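Local structure of ferric vibriobactin ABC transporter, periplasmic ferric vibriobactin-binding protein (3R5T) at residues T54-W59 / S267-L272; S93-D98 / D117-T122. The protein binds iron-loaded vibriobactin in the periplasm of Vibrio cholerae and probably delivers it to an ABC transporter for uptake. All blocks are in the same frame, centred on the assembly; numbering follows the deposited sequence.

Interaction 1 of 2, residues T54-W59 / S267-L272; sequences TFFEQW and SFRIDL. With VBN ((4S,5R)-N-{3-[(2,3-dihydroxybenzoyl)amino]propyl}-2-(2,3-dihydroxyphenyl)-N-[3-({[(4S,5R)-2-(2,3-dihydroxyphenyl)-5-met hyl-4,5-dihydro-1,3-oxazol-4-yl]carbonyl}amino)propyl]-5-methyl-4,5-dihydro-1,3-oxazole-4-carboxamide), chain B.
Gln58 and Asp271 meet across the cleft of a two-lobed siderophore-binding protein: the 54-59 loop follows strand 44-49 of the N-terminal parallel sheet, the 267-272 loop follows the last strand of the C-terminal mixed sheet. The tight part lies at the Asp271 carboxylate. Gln58 bends at chi2 (-93°), and its amide sends NE2 in a nearly straight hydrogen bond to Asp271 OD1 (2.8 Å, N-H...O 171°). The bond leaves within the amide plane and arrives on the syn side of the carboxylate, tilted out of that plane. The same oxygen lies in the indole plane at the edge of Trp59, with CD1 3.3 Å from Asp271 OD1. Asp271 OD2 turns instead to Ser274 N, capping helix 272-286, so one carboxylate serves both the lobe contact and the helix start. Water 2 accepts from Trp59 NE1 beside this cluster.

Toward the ligand the contact is looser and partly wet. Phe56 CZ rests 3.8 Å from Arg269 CG, and Phe56 CE1 approaches Phe268 CD2 only to 4.1 Å, obliquely. Water 1 spans the segments, accepting from Gln58 NE2 (2.9 Å) and Arg269 N, and lies off-centre over one face of the Phe56 ring; Gln58 is the one touching residue that is partly exposed. Beyond Phe56, the Arg269 chain bends away into the vibriobactin pocket. There the Phe268 ring comes close to the oxazoline nitrogen, its CZ 3.3 Å from VBN NBD, and to the ferric ion. The guanidinium presents its edge to a catechol oxygen, Arg269 NH1 donating to VBN OAF at 2.8 Å.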
# COMPACT_ATOMS: atom_id res chain seq x y z
N THR A 54 -14.04 7.75 -0.38
CA THR A 54 -12.92 8.67 -0.30
C THR A 54 -11.73 8.19 -1.12
O THR A 54 -11.60 7.00 -1.40
CB THR A 54 -12.44 8.86 1.15
OG1 THR A 54 -12.01 7.60 1.69
CG2 THR A 54 -13.58 9.43 2.02
N PHE A 55 -10.91 9.15 -1.52
CA PHE A 55 -9.56 8.89 -2.02
C PHE A 55 -8.60 8.86 -0.83
O PHE A 55 -8.81 9.55 0.17
CB PHE A 55 -9.11 10.02 -2.96
CG PHE A 55 -9.69 9.97 -4.36
CD1 PHE A 55 -10.23 8.80 -4.88
CD2 PHE A 55 -9.63 11.09 -5.16
CE1 PHE A 55 -10.72 8.79 -6.20
CE2 PHE A 55 -10.11 11.08 -6.47
CZ PHE A 55 -10.65 9.92 -6.98
N PHE A 56 -7.52 8.10 -0.92
CA PHE A 56 -6.53 8.10 0.17
C PHE A 56 -5.90 9.48 0.32
O PHE A 56 -5.52 10.10 -0.68
CB PHE A 56 -5.44 7.03 -0.01
CG PHE A 56 -5.93 5.62 0.15
CD1 PHE A 56 -6.73 5.26 1.24
CD2 PHE A 56 -5.60 4.65 -0.77
CE1 PHE A 56 -7.17 3.95 1.39
CE2 PHE A 56 -6.03 3.33 -0.62
CZ PHE A 56 -6.83 2.99 0.44
N GLU A 57 -5.78 9.95 1.55
CA GLU A 57 -5.39 11.33 1.80
C GLU A 57 -3.98 11.68 1.35
O GLU A 57 -3.70 12.83 1.02
CB GLU A 57 -5.55 11.67 3.29
CG GLU A 57 -5.41 13.14 3.61
CD GLU A 57 -6.48 14.03 2.97
OE1 GLU A 57 -7.51 13.52 2.46
OE2 GLU A 57 -6.28 15.26 2.97
N GLN A 58 -3.09 10.70 1.32
CA GLN A 58 -1.73 10.98 0.88
C GLN A 58 -1.65 11.51 -0.56
O GLN A 58 -0.67 12.17 -0.92
CB GLN A 58 -0.82 9.76 1.04
CG GLN A 58 -1.23 8.54 0.21
CD GLN A 58 -2.11 7.58 0.96
OE1 GLN A 58 -2.80 7.96 1.93
NE2 GLN A 58 -2.12 6.31 0.52
N TRP A 59 -2.64 11.17 -1.39
CA TRP A 59 -2.64 11.60 -2.81
C TRP A 59 -3.92 12.29 -3.28
O TRP A 59 -4.01 12.68 -4.44
CB TRP A 59 -2.24 10.46 -3.78
CG TRP A 59 -3.00 9.17 -3.66
CD1 TRP A 59 -2.55 8.02 -3.09
CD2 TRP A 59 -4.32 8.90 -4.13
NE1 TRP A 59 -3.51 7.04 -3.16
CE2 TRP A 59 -4.61 7.55 -3.80
CE3 TRP A 59 -5.29 9.65 -4.80
CZ2 TRP A 59 -5.82 6.95 -4.12
CZ3 TRP A 59 -6.48 9.05 -5.12
CH2 TRP A 59 -6.74 7.72 -4.78
N SER A 267 -0.88 5.77 6.51
CA SER A 267 -0.06 4.58 6.28
C SER A 267 -0.86 3.31 6.02
O SER A 267 -0.28 2.22 6.01
CB SER A 267 0.90 4.36 7.45
OG SER A 267 0.19 4.11 8.67
N PHE A 268 -2.18 3.42 5.86
CA PHE A 268 -2.98 2.22 5.65
C PHE A 268 -2.49 1.40 4.43
O PHE A 268 -2.21 0.21 4.56
CB PHE A 268 -4.49 2.53 5.55
CG PHE A 268 -5.31 1.31 5.32
CD1 PHE A 268 -5.43 0.35 6.32
CD2 PHE A 268 -5.92 1.09 4.10
CE1 PHE A 268 -6.16 -0.81 6.12
CE2 PHE A 268 -6.65 -0.07 3.89
CZ PHE A 268 -6.76 -1.02 4.91
N ARG A 269 -2.38 2.05 3.28
CA ARG A 269 -1.81 1.41 2.09
C ARG A 269 -0.52 2.13 1.73
O ARG A 269 -0.38 3.34 2.01
CB ARG A 269 -2.78 1.47 0.91
CG ARG A 269 -3.97 0.52 0.99
CD ARG A 269 -3.57 -0.93 0.88
NE ARG A 269 -4.65 -1.80 0.43
CZ ARG A 269 -5.37 -2.60 1.21
NH1 ARG A 269 -5.13 -2.67 2.52
NH2 ARG A 269 -6.32 -3.37 0.69
N ILE A 270 0.41 1.40 1.11
CA ILE A 270 1.71 1.95 0.75
C ILE A 270 1.80 2.31 -0.73
O ILE A 270 1.62 1.46 -1.61
CB ILE A 270 2.84 0.95 1.04
CG1 ILE A 270 2.85 0.57 2.52
CG2 ILE A 270 4.17 1.55 0.58
CD1 ILE A 270 3.02 1.75 3.43
N ASP A 271 2.02 3.58 -1.00
CA ASP A 271 2.35 4.03 -2.34
C ASP A 271 3.51 5.02 -2.16
O ASP A 271 3.95 5.26 -1.04
CB ASP A 271 1.11 4.64 -3.01
CG ASP A 271 0.44 5.67 -2.16
OD1 ASP A 271 -0.76 5.51 -1.85
OD2 ASP A 271 1.13 6.65 -1.80
N LEU A 272 4.01 5.59 -3.24
CA LEU A 272 5.12 6.53 -3.14
C LEU A 272 4.83 7.64 -2.13
O LEU A 272 5.70 8.02 -1.35
CB LEU A 272 5.38 7.16 -4.50
CG LEU A 272 6.39 8.30 -4.49
CD1 LEU A 272 7.79 7.86 -4.03
CD2 LEU A 272 6.45 8.94 -5.88
C VBN B . -11.73 -4.44 6.63
N VBN B . -11.14 -4.69 4.18
O VBN B . -11.40 -5.55 6.88
CA VBN B . -11.90 -3.98 5.19
CB VBN B . -13.37 -4.13 4.63
CAB VBN B . -9.37 3.64 4.80
OAC VBN B . -7.23 -4.48 9.84
OAD VBN B . -12.70 0.55 5.38
OAF VBN B . -6.94 -4.42 3.83
OAG VBN B . -8.35 -8.37 1.71
OAH VBN B . -9.07 -3.95 1.70
OAI VBN B . -8.63 -4.33 5.88
OAJ VBN B . -9.22 -6.31 3.26
OAK VBN B . -9.57 -2.23 3.74
CAL VBN B . -4.52 -4.76 6.66
CAM VBN B . -12.04 -8.59 1.31
CAN VBN B . -9.26 -0.70 -0.09
CAO VBN B . -5.02 -4.67 5.31
CAP VBN B . -10.66 -8.88 1.16
CAQ VBN B . -9.06 -2.10 0.12
CAR VBN B . -5.43 -4.71 7.78
CAS VBN B . -12.47 -7.54 2.14
CAT VBN B . -9.59 0.16 0.98
CAU VBN B . -11.06 -3.98 9.93
CAV VBN B . -12.77 -1.24 8.58
CAW VBN B . -9.98 -5.05 9.70
CAX VBN B . -13.00 0.24 8.22
CAY VBN B . -12.30 -4.08 9.04
CAZ VBN B . -12.65 -2.19 7.37
NBB VBN B . -9.10 -4.86 8.55
NBC VBN B . -11.83 0.80 7.54
NBD VBN B . -9.79 0.18 4.74
OBF VBN B . -10.19 1.88 3.18
CBG VBN B . -7.70 -4.59 8.76
CBH VBN B . -11.79 0.88 6.08
CBJ VBN B . -11.98 -5.79 3.80
CBK VBN B . -6.42 -4.53 5.10
CBL VBN B . -9.70 -8.11 1.84
CBM VBN B . -9.20 -2.60 1.42
CBN VBN B . -7.29 -4.50 6.15
CBO VBN B . -10.12 -7.11 2.62
CBP VBN B . -9.52 -1.76 2.45
CBQ VBN B . -6.76 -4.59 7.55
CBR VBN B . -11.55 -6.80 2.76
CBS VBN B . -9.70 -0.32 2.23
CBU VBN B . -10.37 2.53 4.51
CBW VBN B . -10.16 0.51 3.40
CBX VBN B . -10.44 1.26 5.49
NBY VBN B . -12.18 -3.54 7.68
OG1 VBN B . -13.34 -5.44 3.92
CG2 VBN B . -14.00 -2.94 3.93
O HOH W 1 -3.09 4.77 2.84
O HOH W 2 -3.26 4.28 -3.28

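Interaction 2 of 2, residues S93-D98 / D117-T122; sequences SMIGAD and DYSDQT. With VBN ((4S,5R)-N-{3-[(2,3-dihydroxybenzoyl)amino]propyl}-2-(2,3-dihydroxyphenyl)-N-[3-({[(4S,5R)-2-(2,3-dihydroxyphenyl)-5-met hyl-4,5-dihydro-1,3-oxazol-4-yl]carbonyl}amino)propyl]-5-methyl-4,5-dihydro-1,3-oxazole-4-carboxamide), chain B; MOH (methanol), chain D.
Ser93, the last residue of strand 89-93, sets its CB 3.5 Å from Tyr118 CE2, where two loops leave the C-terminal ends of neighbouring strands in the Rossmann-like parallel sheet. At Met94 the chains run closest: its CB lies 3.6 Å from Asp117 CB, and its backbone still pairs with Val116. Ile95 lies alongside Asp117, its CG2 branch 3.6 Å from Ser119 OG. Its backbone N reaches Asp117 OD1 through water 3, which sits over the centre of one Tyr118 ring face. That carboxylate oxygen also accepts from Ser119 N, making an Asx turn, and from Ser119 OG, both coming from the same face of its plane. Gly96 passes the phenol with its CA 3.6 Å from Tyr118 OH and also lies against the siderophore. Ala97 then gives its N-H almost straight to a catechol oxygen, N to VBN OAH 2.9 Å (173°). Asp98 ends the walk. With chi1 at 59° its carboxylate turns back toward Ser93, and OD1 lies in the Tyr118 ring plane, at the ring's edge.

Tyr118 OH donates to Asp98 OD1 at 2.7 Å and Ser93 OG donates at 3.0 Å to the same Asp98 OD1, from opposite faces of the carboxylate. Asp98 OD2 is hydrogen-bonded to Thr32 OG1, which fixes the carboxylate on both oxygens. Because the phenol spends its proton on Asp98, its oxygen can accept from Arg269 NH2.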
# COMPACT_ATOMS: atom_id res chain seq x y z
N SER A 93 -7.90 -4.91 -9.11
CA SER A 93 -7.08 -5.58 -8.11
C SER A 93 -7.59 -6.97 -7.83
O SER A 93 -8.79 -7.25 -7.98
CB SER A 93 -7.01 -4.76 -6.81
OG SER A 93 -8.27 -4.69 -6.20
N MET A 94 -6.66 -7.83 -7.43
CA MET A 94 -6.91 -9.25 -7.23
C MET A 94 -7.64 -9.57 -5.92
O MET A 94 -8.50 -10.46 -5.88
CB MET A 94 -5.56 -9.97 -7.25
CG MET A 94 -5.63 -11.48 -7.16
SD MET A 94 -6.25 -12.16 -8.70
CE MET A 94 -5.81 -13.88 -8.51
N ILE A 95 -7.26 -8.87 -4.86
CA ILE A 95 -7.81 -9.14 -3.52
C ILE A 95 -7.78 -7.90 -2.65
O ILE A 95 -6.81 -7.12 -2.69
CB ILE A 95 -7.05 -10.30 -2.82
CG1 ILE A 95 -7.62 -10.58 -1.43
CG2 ILE A 95 -5.55 -9.97 -2.73
CD1 ILE A 95 -7.17 -11.94 -0.84
N GLY A 96 -8.83 -7.71 -1.86
CA GLY A 96 -8.96 -6.51 -1.04
C GLY A 96 -10.37 -5.97 -1.20
O GLY A 96 -11.10 -6.38 -2.11
N ALA A 97 -10.77 -5.06 -0.32
CA ALA A 97 -12.13 -4.51 -0.41
C ALA A 97 -12.42 -3.82 -1.75
O ALA A 97 -13.59 -3.69 -2.15
CB ALA A 97 -12.41 -3.55 0.76
N ASP A 98 -11.36 -3.36 -2.41
CA ASP A 98 -11.46 -2.62 -3.68
C ASP A 98 -11.35 -3.52 -4.92
O ASP A 98 -11.28 -3.03 -6.04
CB ASP A 98 -10.42 -1.48 -3.74
CG ASP A 98 -8.99 -1.96 -3.61
OD1 ASP A 98 -8.75 -3.18 -3.62
OD2 ASP A 98 -8.11 -1.10 -3.50
N ASP A 117 -2.15 -7.82 -8.38
CA ASP A 117 -2.27 -8.08 -6.96
C ASP A 117 -1.26 -7.20 -6.23
O ASP A 117 -0.04 -7.38 -6.39
CB ASP A 117 -2.01 -9.55 -6.68
CG ASP A 117 -2.29 -9.93 -5.23
OD1 ASP A 117 -2.59 -9.03 -4.41
OD2 ASP A 117 -2.22 -11.14 -4.93
N TYR A 118 -1.75 -6.24 -5.47
CA TYR A 118 -0.88 -5.35 -4.72
C TYR A 118 -0.52 -5.89 -3.35
O TYR A 118 0.28 -5.28 -2.63
CB TYR A 118 -1.51 -3.97 -4.59
CG TYR A 118 -2.88 -3.98 -3.92
CD1 TYR A 118 -3.03 -4.33 -2.59
CD2 TYR A 118 -4.01 -3.60 -4.63
CE1 TYR A 118 -4.28 -4.33 -1.97
CE2 TYR A 118 -5.26 -3.59 -4.03
CZ TYR A 118 -5.41 -3.95 -2.70
OH TYR A 118 -6.67 -3.92 -2.12
N SER A 119 -1.10 -7.03 -2.98
CA SER A 119 -0.98 -7.50 -1.60
C SER A 119 0.35 -8.18 -1.25
O SER A 119 0.65 -8.37 -0.09
CB SER A 119 -2.15 -8.43 -1.23
OG SER A 119 -2.04 -9.71 -1.86
N ASP A 120 1.13 -8.55 -2.26
CA ASP A 120 2.37 -9.28 -1.99
C ASP A 120 3.56 -8.71 -2.74
O ASP A 120 4.55 -9.41 -2.98
CB ASP A 120 2.22 -10.76 -2.33
CG ASP A 120 1.91 -11.01 -3.79
OD1 ASP A 120 2.00 -12.20 -4.18
OD2 ASP A 120 1.59 -10.06 -4.55
N GLN A 121 3.47 -7.45 -3.11
CA GLN A 121 4.64 -6.82 -3.70
C GLN A 121 4.83 -5.42 -3.17
O GLN A 121 3.94 -4.81 -2.59
CB GLN A 121 4.62 -6.88 -5.24
CG GLN A 121 3.39 -6.27 -5.86
CD GLN A 121 3.34 -6.37 -7.40
OE1 GLN A 121 4.37 -6.37 -8.07
NE2 GLN A 121 2.13 -6.47 -7.94
N THR A 122 6.05 -4.94 -3.29
CA THR A 122 6.37 -3.57 -2.91
C THR A 122 5.59 -2.61 -3.81
O THR A 122 5.13 -2.99 -4.88
CB THR A 122 7.85 -3.29 -3.09
OG1 THR A 122 8.21 -3.55 -4.45
CG2 THR A 122 8.69 -4.19 -2.21
C VBN B . -11.73 -4.44 6.63
N VBN B . -11.14 -4.69 4.18
O VBN B . -11.40 -5.55 6.88
CA VBN B . -11.90 -3.98 5.19
CB VBN B . -13.37 -4.13 4.63
CAB VBN B . -9.37 3.64 4.80
OAC VBN B . -7.23 -4.48 9.84
OAD VBN B . -12.70 0.55 5.38
OAF VBN B . -6.94 -4.42 3.83
OAG VBN B . -8.35 -8.37 1.71
OAH VBN B . -9.07 -3.95 1.70
OAI VBN B . -8.63 -4.33 5.88
OAJ VBN B . -9.22 -6.31 3.26
OAK VBN B . -9.57 -2.23 3.74
CAL VBN B . -4.52 -4.76 6.66
CAM VBN B . -12.04 -8.59 1.31
CAN VBN B . -9.26 -0.70 -0.09
CAO VBN B . -5.02 -4.67 5.31
CAP VBN B . -10.66 -8.88 1.16
CAQ VBN B . -9.06 -2.10 0.12
CAR VBN B . -5.43 -4.71 7.78
CAS VBN B . -12.47 -7.54 2.14
CAT VBN B . -9.59 0.16 0.98
CAU VBN B . -11.06 -3.98 9.93
CAV VBN B . -12.77 -1.24 8.58
CAW VBN B . -9.98 -5.05 9.70
CAX VBN B . -13.00 0.24 8.22
CAY VBN B . -12.30 -4.08 9.04
CAZ VBN B . -12.65 -2.19 7.37
NBB VBN B . -9.10 -4.86 8.55
NBC VBN B . -11.83 0.80 7.54
NBD VBN B . -9.79 0.18 4.74
OBF VBN B . -10.19 1.88 3.18
CBG VBN B . -7.70 -4.59 8.76
CBH VBN B . -11.79 0.88 6.08
CBJ VBN B . -11.98 -5.79 3.80
CBK VBN B . -6.42 -4.53 5.10
CBL VBN B . -9.70 -8.11 1.84
CBM VBN B . -9.20 -2.60 1.42
CBN VBN B . -7.29 -4.50 6.15
CBO VBN B . -10.12 -7.11 2.62
CBP VBN B . -9.52 -1.76 2.45
CBQ VBN B . -6.76 -4.59 7.55
CBR VBN B . -11.55 -6.80 2.76
CBS VBN B . -9.70 -0.32 2.23
CBU VBN B . -10.37 2.53 4.51
CBW VBN B . -10.16 0.51 3.40
CBX VBN B . -10.44 1.26 5.49
NBY VBN B . -12.18 -3.54 7.68
OG1 VBN B . -13.34 -5.44 3.92
CG2 VBN B . -14.00 -2.94 3.93
C MOH D . -0.05 -9.65 -10.00
O MOH D . 0.23 -8.28 -9.73
O HOH W 3 -4.57 -7.19 -4.75

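In the fold
Both contacts are buried and line the vibriobactin pocket, with centres about 14 Å apart, and along the chain interaction 2 is nested within the loop closed by interaction 1. Interaction 2 stays inside the N-terminal lobe, joining loops of adjacent strands; interaction 1 spans the two lobes and has a more distant backbone approach. Each has one direct side-chain bond to an aspartate and a bridging water, but the donor is an amide in interaction 1 and a phenol in interaction 2, and interaction 1 adds aromatic packing. A probable hydrogen bond, Arg269 NH2 to Tyr118 OH (2.9 Å), would tie the arginine of the C-terminal lobe to the Asp98 carboxylate of the N-terminal lobe in this ligand-loaded form.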